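Local atomic coordinates of vascular endothelial growth factor homolog (Orf virus, PDB entry 2GNN), a protein that induces endothelial proliferation as a disulfide-linked homodimeric growth factor of the PDGF/VEGF family. Residues S32-E37 / L90-H95; P66-N71 / E94-D99. One frame throughout, in Å; residues are numbered along the deposited sequence.

How the interactions relate
Interactions 1 and 2 are both surface contacts of the long strand 85-102, and each includes one buried residue, F92 in the first and E94 in the second. Interaction 1 sets T34 and H35, the end of helix 31-34 and the residue after it, against residues 90-95; it has no hydrogen bond across and rests on an edge-to-face ring pair, with T34 OG1 and the S91 carbonyl against the rings. Interaction 2 pairs the hairpin strands 62-79 and 85-102, with bulged backbone hydrogen bonding near the disulfide at C98. They share E94 and H95, and their centres are about 15 Å apart. Between them, V93 packs on E69 and S91 on N71, which carries an N-linked NAG.

Interaction 1 of 2, residues S32-E37 / L90-H95; sequences SETHPE and LSFVEH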
loop_
_atom_site.group_PDB
_atom_site.type_symbol
_atom_site.label_atom_id
_atom_site.label_comp_id
_atom_site.label_asym_id
_atom_site.label_seq_id
_atom_site.Cartn_x
_atom_site.Cartn_y
_atom_site.Cartn_z
ATOM N N SER B 32 4.552 -13.351 -6.580
ATOM C CA SER B 32 5.470 -14.451 -6.361
ATOM C C SER B 32 5.783 -14.626 -4.872
ATOM O O SER B 32 5.996 -15.744 -4.416
ATOM C CB SER B 32 6.758 -14.221 -7.126
ATOM O OG SER B 32 7.396 -13.089 -6.586
ATOM N N GLU B 33 5.832 -13.519 -4.134
ATOM C CA GLU B 33 6.116 -13.539 -2.696
ATOM C C GLU B 33 4.976 -14.118 -1.854
ATOM O O GLU B 33 5.206 -14.619 -0.756
ATOM C CB GLU B 33 6.419 -12.134 -2.195
ATOM C CG GLU B 33 7.851 -11.682 -2.447
ATOM C CD GLU B 33 8.123 -10.255 -1.951
ATOM O OE1 GLU B 33 7.360 -9.737 -1.075
ATOM O OE2 GLU B 33 9.111 -9.665 -2.444
ATOM N N THR B 34 3.754 -14.016 -2.361
ATOM C CA THR B 34 2.601 -14.559 -1.696
ATOM C C THR B 34 2.528 -16.060 -1.971
ATOM O O THR B 34 1.902 -16.807 -1.224
ATOM C CB THR B 34 1.304 -13.938 -2.217
ATOM O OG1 THR B 34 1.116 -14.346 -3.572
ATOM C CG2 THR B 34 1.331 -12.396 -2.134
ATOM N N HIS B 35 3.174 -16.495 -3.050
ATOM C CA HIS B 35 3.162 -17.902 -3.440
ATOM C C HIS B 35 4.542 -18.433 -3.797
ATOM O O HIS B 35 4.766 -18.808 -4.939
ATOM C CB HIS B 35 2.210 -18.091 -4.615
ATOM C CG HIS B 35 0.767 -18.093 -4.228
ATOM N ND1 HIS B 35 0.065 -16.936 -3.978
ATOM C CD2 HIS B 35 -0.112 -19.112 -4.058
ATOM C CE1 HIS B 35 -1.185 -17.239 -3.674
ATOM N NE2 HIS B 35 -1.321 -18.552 -3.724
ATOM N N PRO B 36 5.479 -18.467 -2.829
ATOM C CA PRO B 36 6.866 -18.857 -3.099
ATOM C C PRO B 36 7.051 -20.249 -3.681
ATOM O O PRO B 36 8.114 -20.565 -4.225
ATOM C CB PRO B 36 7.527 -18.800 -1.719
ATOM C CG PRO B 36 6.430 -18.644 -0.734
ATOM C CD PRO B 36 5.281 -18.062 -1.428
ATOM N N GLU B 37 6.033 -21.085 -3.542
ATOM C CA GLU B 37 6.123 -22.486 -3.941
ATOM C C GLU B 37 5.843 -22.620 -5.444
ATOM O O GLU B 37 6.147 -23.641 -6.063
ATOM C CB GLU B 37 5.170 -23.344 -3.085
ATOM C CG GLU B 37 3.659 -23.199 -3.427
ATOM C CD GLU B 37 2.965 -21.937 -2.855
ATOM O OE1 GLU B 37 3.586 -21.125 -2.122
ATOM O OE2 GLU B 37 1.761 -21.769 -3.146
ATOM N N LEU B 90 -5.892 -18.216 -7.613
ATOM C CA LEU B 90 -5.038 -18.394 -6.443
ATOM C C LEU B 90 -5.647 -17.729 -5.214
ATOM O O LEU B 90 -6.479 -16.844 -5.337
ATOM C CB LEU B 90 -3.642 -17.855 -6.721
ATOM C CG LEU B 90 -2.852 -18.554 -7.832
ATOM C CD1 LEU B 90 -1.562 -17.806 -8.132
ATOM C CD2 LEU B 90 -2.571 -20.033 -7.499
ATOM N N SER B 91 -5.244 -18.175 -4.027
ATOM C CA SER B 91 -5.830 -17.720 -2.768
ATOM C C SER B 91 -4.861 -16.785 -2.076
ATOM O O SER B 91 -3.648 -17.011 -2.109
ATOM C CB SER B 91 -6.129 -18.925 -1.872
ATOM O OG SER B 91 -6.776 -18.557 -0.662
ATOM N N PHE B 92 -5.395 -15.725 -1.473
ATOM C CA PHE B 92 -4.578 -14.714 -0.795
ATOM C C PHE B 92 -5.173 -14.394 0.565
ATOM O O PHE B 92 -6.388 -14.426 0.751
ATOM C CB PHE B 92 -4.492 -13.420 -1.630
ATOM C CG PHE B 92 -3.923 -13.624 -3.005
ATOM C CD1 PHE B 92 -4.731 -14.075 -4.050
ATOM C CD2 PHE B 92 -2.585 -13.397 -3.250
ATOM C CE1 PHE B 92 -4.200 -14.298 -5.313
ATOM C CE2 PHE B 92 -2.047 -13.616 -4.515
ATOM C CZ PHE B 92 -2.869 -14.058 -5.548
ATOM N N VAL B 93 -4.309 -14.085 1.518
ATOM C CA VAL B 93 -4.759 -13.711 2.844
ATOM C C VAL B 93 -4.970 -12.193 2.893
ATOM O O VAL B 93 -4.057 -11.441 2.566
ATOM C CB VAL B 93 -3.743 -14.174 3.921
ATOM C CG1 VAL B 93 -4.207 -13.777 5.311
ATOM C CG2 VAL B 93 -3.545 -15.695 3.845
ATOM N N GLU B 94 -6.173 -11.760 3.275
ATOM C CA GLU B 94 -6.465 -10.339 3.528
ATOM C C GLU B 94 -6.739 -10.157 5.012
ATOM O O GLU B 94 -7.303 -11.042 5.644
ATOM C CB GLU B 94 -7.726 -9.884 2.789
ATOM C CG GLU B 94 -7.820 -10.277 1.337
ATOM C CD GLU B 94 -7.392 -9.183 0.386
ATOM O OE1 GLU B 94 -7.382 -7.996 0.761
ATOM O OE2 GLU B 94 -7.078 -9.514 -0.764
ATOM N N HIS B 95 -6.384 -9.004 5.560
ATOM C CA HIS B 95 -6.706 -8.704 6.939
ATOM C C HIS B 95 -8.017 -7.930 7.020
ATOM O O HIS B 95 -8.214 -6.950 6.292
ATOM C CB HIS B 95 -5.572 -7.924 7.597
ATOM C CG HIS B 95 -4.265 -8.651 7.596
ATOM N ND1 HIS B 95 -3.053 -8.008 7.734
ATOM C CD2 HIS B 95 -3.979 -9.966 7.454
ATOM C CE1 HIS B 95 -2.078 -8.895 7.684
ATOM N NE2 HIS B 95 -2.613 -10.093 7.525
#
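H35 and F92 meet as an edge-to-face aromatic pair, the edge of the imidazole directed at a face of the phenyl ring. Their centroids lie 5.2 Å apart and the planes are inclined at 70°; H35 CE1 stands over the rim of the phenyl ring, 3.8 Å from F92 CE2. The same H35 CE1 makes a short carbon-oxygen contact of 2.9 Å with S91 O, near the imidazole plane. NE2 is also near that carbonyl, but the angle is too poor for a hydrogen bond. What fixes the rotation of the imidazole is its other nitrogen: H35 ND1 gives its N-H to T34 OG1 at 2.8 Å, almost within the ring plane. T34 OG1 is bonded in turn to the carbonyl of V31, and it rests obliquely against the phenyl ring, 3.4 Å from F92 CE2. L90 CB approaches H35 NE2 at 3.9 Å, with CD1 of the same leucine more loosely over one face of the imidazole. In this PDGF/VEGF cystine-knot chain, the contact lays T34, at the weakly bonded end of helix 31-34, and H35 just after it against the hairpin strand 85-102. With CG anti to its carbonyl carbon (chi1 -58°), F92 brings its ring back toward T34 and H35 while also packing on L50 of strand 47-54; L90 likewise reaches beyond the contact to L38 and F43. The looser side is at S91 and E37. There the S91 side chain is solvent-exposed and packs on N71, and S91 CB comes only within 5.2 Å of H35 NE2. The carboxylate of E37 swings toward the strand, yet E37 OE2 stops 6.4 Å from L90 CD2.

Interaction 2 of 2, residues P66-N71 / E94-D99; sequences PTEEVN and EHKKCD. With NAG (2-acetamido-2-deoxy-beta-D-glucopyranose), chain M.
V70 and E94 form a regular hydrogen-bonded pair in the antiparallel match of segments 66-71 and 94-99, whose register slips twice. E94 N reaches V70 O at 2.8 Å in a nearly straight bond (176° at the hydrogen), and V70 N returns to E94 O. Farther along, E68 O accepts from two donors, K96 N at 2.7 Å and K97 N at 3.3 Å, both from the same face of its carbonyl plane. T67 and E68 together face K97 in a classic beta bulge, with T67 N 2.9 Å from K97 O and E68 N adding a weak bond to the same oxygen. Carbon contacts add to this. P66 CB sits over the centre of the H95 ring, 3.7 Å from the centroid and 9° off its normal, a CH-pi contact; V70 CG1 lies against E94 CB, and T67 CG2 meets D99 CB at the bulged end. Among polar side chains, E69 runs beside H95 with its carboxylate nearly parallel to the imidazole, OE2 3.8 Å from H95 NE2 and not bonded to it. H95 is held instead by the backbone N of C53 at ND1, and NE2 is bonded to a glycerol, probably from the crystallisation liquor, while E94 OE1 receives M51 N. E68 OE2 lies over the aliphatic part of K96, 3.7 Å from K96 CB, with the lysine NZ farther off. Two covalent links belong to these segments: C98 is disulfide-bonded to C53, part of the family's cystine knot, and N71 ND2 carries the N-linked NAG, 1.5 Å from its C1. Because ND1 of H95 accepts a backbone N-H, a ring proton probably sits on NE2, which already has the glycerol as partner, and the nearby E69 carboxylate would be expected to favour it electrostatically without direct bonding.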
loop_
_atom_site.group_PDB
_atom_site.type_symbol
_atom_site.label_atom_id
_atom_site.label_comp_id
_atom_site.label_asym_id
_atom_site.label_seq_id
_atom_site.Cartn_x
_atom_site.Cartn_y
_atom_site.Cartn_z
ATOM N N PRO B 66 -2.843 -8.275 12.604
ATOM C CA PRO B 66 -4.176 -8.800 12.325
ATOM C C PRO B 66 -4.789 -9.566 13.482
ATOM O O PRO B 66 -4.109 -10.361 14.132
ATOM C CB PRO B 66 -3.935 -9.751 11.160
ATOM C CG PRO B 66 -2.501 -10.130 11.268
ATOM C CD PRO B 66 -1.814 -8.925 11.770
ATOM N N THR B 67 -6.072 -9.318 13.728
ATOM C CA THR B 67 -6.853 -10.096 14.670
ATOM C C THR B 67 -7.975 -10.844 13.946
ATOM O O THR B 67 -8.723 -11.601 14.562
ATOM C CB THR B 67 -7.444 -9.213 15.774
ATOM O OG1 THR B 67 -8.383 -8.298 15.201
ATOM C CG2 THR B 67 -6.345 -8.439 16.481
ATOM N N GLU B 68 -8.085 -10.628 12.638
ATOM C CA GLU B 68 -9.081 -11.291 11.803
ATOM C C GLU B 68 -8.612 -11.271 10.359
ATOM O O GLU B 68 -8.252 -10.217 9.820
ATOM C CB GLU B 68 -10.443 -10.608 11.934
ATOM C CG GLU B 68 -11.621 -11.443 11.455
ATOM C CD GLU B 68 -12.940 -10.682 11.494
ATOM O OE1 GLU B 68 -13.326 -10.171 12.575
ATOM O OE2 GLU B 68 -13.598 -10.606 10.432
ATOM N N GLU B 69 -8.602 -12.444 9.742
ATOM C CA GLU B 69 -8.112 -12.612 8.386
ATOM C C GLU B 69 -9.201 -13.233 7.526
ATOM O O GLU B 69 -10.216 -13.672 8.041
ATOM C CB GLU B 69 -6.863 -13.493 8.382
ATOM C CG GLU B 69 -5.770 -13.035 9.341
ATOM C CD GLU B 69 -4.470 -13.803 9.169
ATOM O OE1 GLU B 69 -4.502 -14.985 8.740
ATOM O OE2 GLU B 69 -3.405 -13.219 9.468
ATOM N N VAL B 70 -8.999 -13.251 6.215
ATOM C CA VAL B 70 -9.915 -13.939 5.309
ATOM C C VAL B 70 -9.142 -14.371 4.067
ATOM O O VAL B 70 -8.172 -13.722 3.670
ATOM C CB VAL B 70 -11.169 -13.070 4.968
ATOM C CG1 VAL B 70 -10.831 -11.971 3.975
ATOM C CG2 VAL B 70 -12.313 -13.929 4.450
ATOM N N ASN B 71 -9.537 -15.494 3.484
ATOM C CA ASN B 71 -8.918 -15.950 2.250
ATOM C C ASN B 71 -9.771 -15.478 1.081
ATOM O O ASN B 71 -11.005 -15.616 1.105
ATOM C CB ASN B 71 -8.751 -17.473 2.222
ATOM C CG ASN B 71 -8.253 -18.040 3.545
ATOM O OD1 ASN B 71 -7.106 -17.792 3.940
ATOM N ND2 ASN B 71 -9.135 -18.808 4.240
ATOM N N GLU B 94 -6.173 -11.760 3.275
ATOM C CA GLU B 94 -6.465 -10.339 3.528
ATOM C C GLU B 94 -6.739 -10.157 5.012
ATOM O O GLU B 94 -7.303 -11.042 5.644
ATOM C CB GLU B 94 -7.726 -9.884 2.789
ATOM C CG GLU B 94 -7.820 -10.277 1.337
ATOM C CD GLU B 94 -7.392 -9.183 0.386
ATOM O OE1 GLU B 94 -7.382 -7.996 0.761
ATOM O OE2 GLU B 94 -7.078 -9.514 -0.764
ATOM N N HIS B 95 -6.384 -9.004 5.560
ATOM C CA HIS B 95 -6.706 -8.704 6.939
ATOM C C HIS B 95 -8.017 -7.930 7.020
ATOM O O HIS B 95 -8.214 -6.950 6.292
ATOM C CB HIS B 95 -5.572 -7.924 7.597
ATOM C CG HIS B 95 -4.265 -8.651 7.596
ATOM N ND1 HIS B 95 -3.053 -8.008 7.734
ATOM C CD2 HIS B 95 -3.979 -9.966 7.454
ATOM C CE1 HIS B 95 -2.078 -8.895 7.684
ATOM N NE2 HIS B 95 -2.613 -10.093 7.525
ATOM N N LYS B 96 -8.909 -8.380 7.903
ATOM C CA LYS B 96 -10.218 -7.746 8.102
ATOM C C LYS B 96 -10.327 -6.938 9.393
ATOM O O LYS B 96 -11.204 -6.082 9.520
ATOM C CB LYS B 96 -11.339 -8.785 8.057
ATOM C CG LYS B 96 -11.959 -8.976 6.682
ATOM C CD LYS B 96 -13.355 -9.580 6.815
ATOM C CE LYS B 96 -14.018 -9.776 5.456
ATOM N NZ LYS B 96 -15.328 -10.481 5.590
ATOM N N LYS B 97 -9.459 -7.227 10.354
ATOM C CA LYS B 97 -9.409 -6.473 11.607
ATOM C C LYS B 97 -7.993 -6.472 12.138
ATOM O O LYS B 97 -7.230 -7.409 11.886
ATOM C CB LYS B 97 -10.358 -7.057 12.650
ATOM C CG LYS B 97 -11.576 -6.199 12.929
ATOM C CD LYS B 97 -12.130 -6.474 14.318
ATOM C CE LYS B 97 -12.780 -5.221 14.897
ATOM N NZ LYS B 97 -13.597 -5.517 16.109
ATOM N N CYS B 98 -7.644 -5.420 12.873
ATOM C CA CYS B 98 -6.266 -5.210 13.309
ATOM C C CYS B 98 -6.261 -4.609 14.685
ATOM O O CYS B 98 -7.248 -4.012 15.096
ATOM C CB CYS B 98 -5.538 -4.240 12.378
ATOM S SG CYS B 98 -5.679 -4.568 10.634
ATOM N N ASP B 99 -5.138 -4.711 15.383
ATOM C CA ASP B 99 -5.065 -4.158 16.733
ATOM C C ASP B 99 -3.629 -3.794 17.094
ATOM O O ASP B 99 -2.676 -4.362 16.558
ATOM C CB ASP B 99 -5.655 -5.166 17.735
ATOM C CG ASP B 99 -6.213 -4.513 18.991
ATOM O OD1 ASP B 99 -6.400 -3.276 19.026
ATOM O OD2 ASP B 99 -6.479 -5.261 19.960
HETATM C C1 NAG M . -8.624 -19.645 5.318
HETATM C C2 NAG M . -8.865 -19.484 6.832
HETATM C C3 NAG M . -7.811 -20.284 7.608
HETATM C C4 NAG M . -7.906 -21.761 7.216
HETATM C C5 NAG M . -7.829 -21.895 5.689
HETATM C C6 NAG M . -8.057 -23.344 5.272
HETATM C C7 NAG M . -9.943 -17.589 7.933
HETATM C C8 NAG M . -9.666 -17.115 9.332
HETATM N N2 NAG M . -8.903 -18.091 7.264
HETATM O O3 NAG M . -7.944 -20.115 9.007
HETATM O O4 NAG M . -6.872 -22.503 7.833
HETATM O O5 NAG M . -8.766 -21.036 5.035
HETATM O O6 NAG M . -6.901 -23.846 4.647
HETATM O O7 NAG M . -11.080 -17.501 7.455
#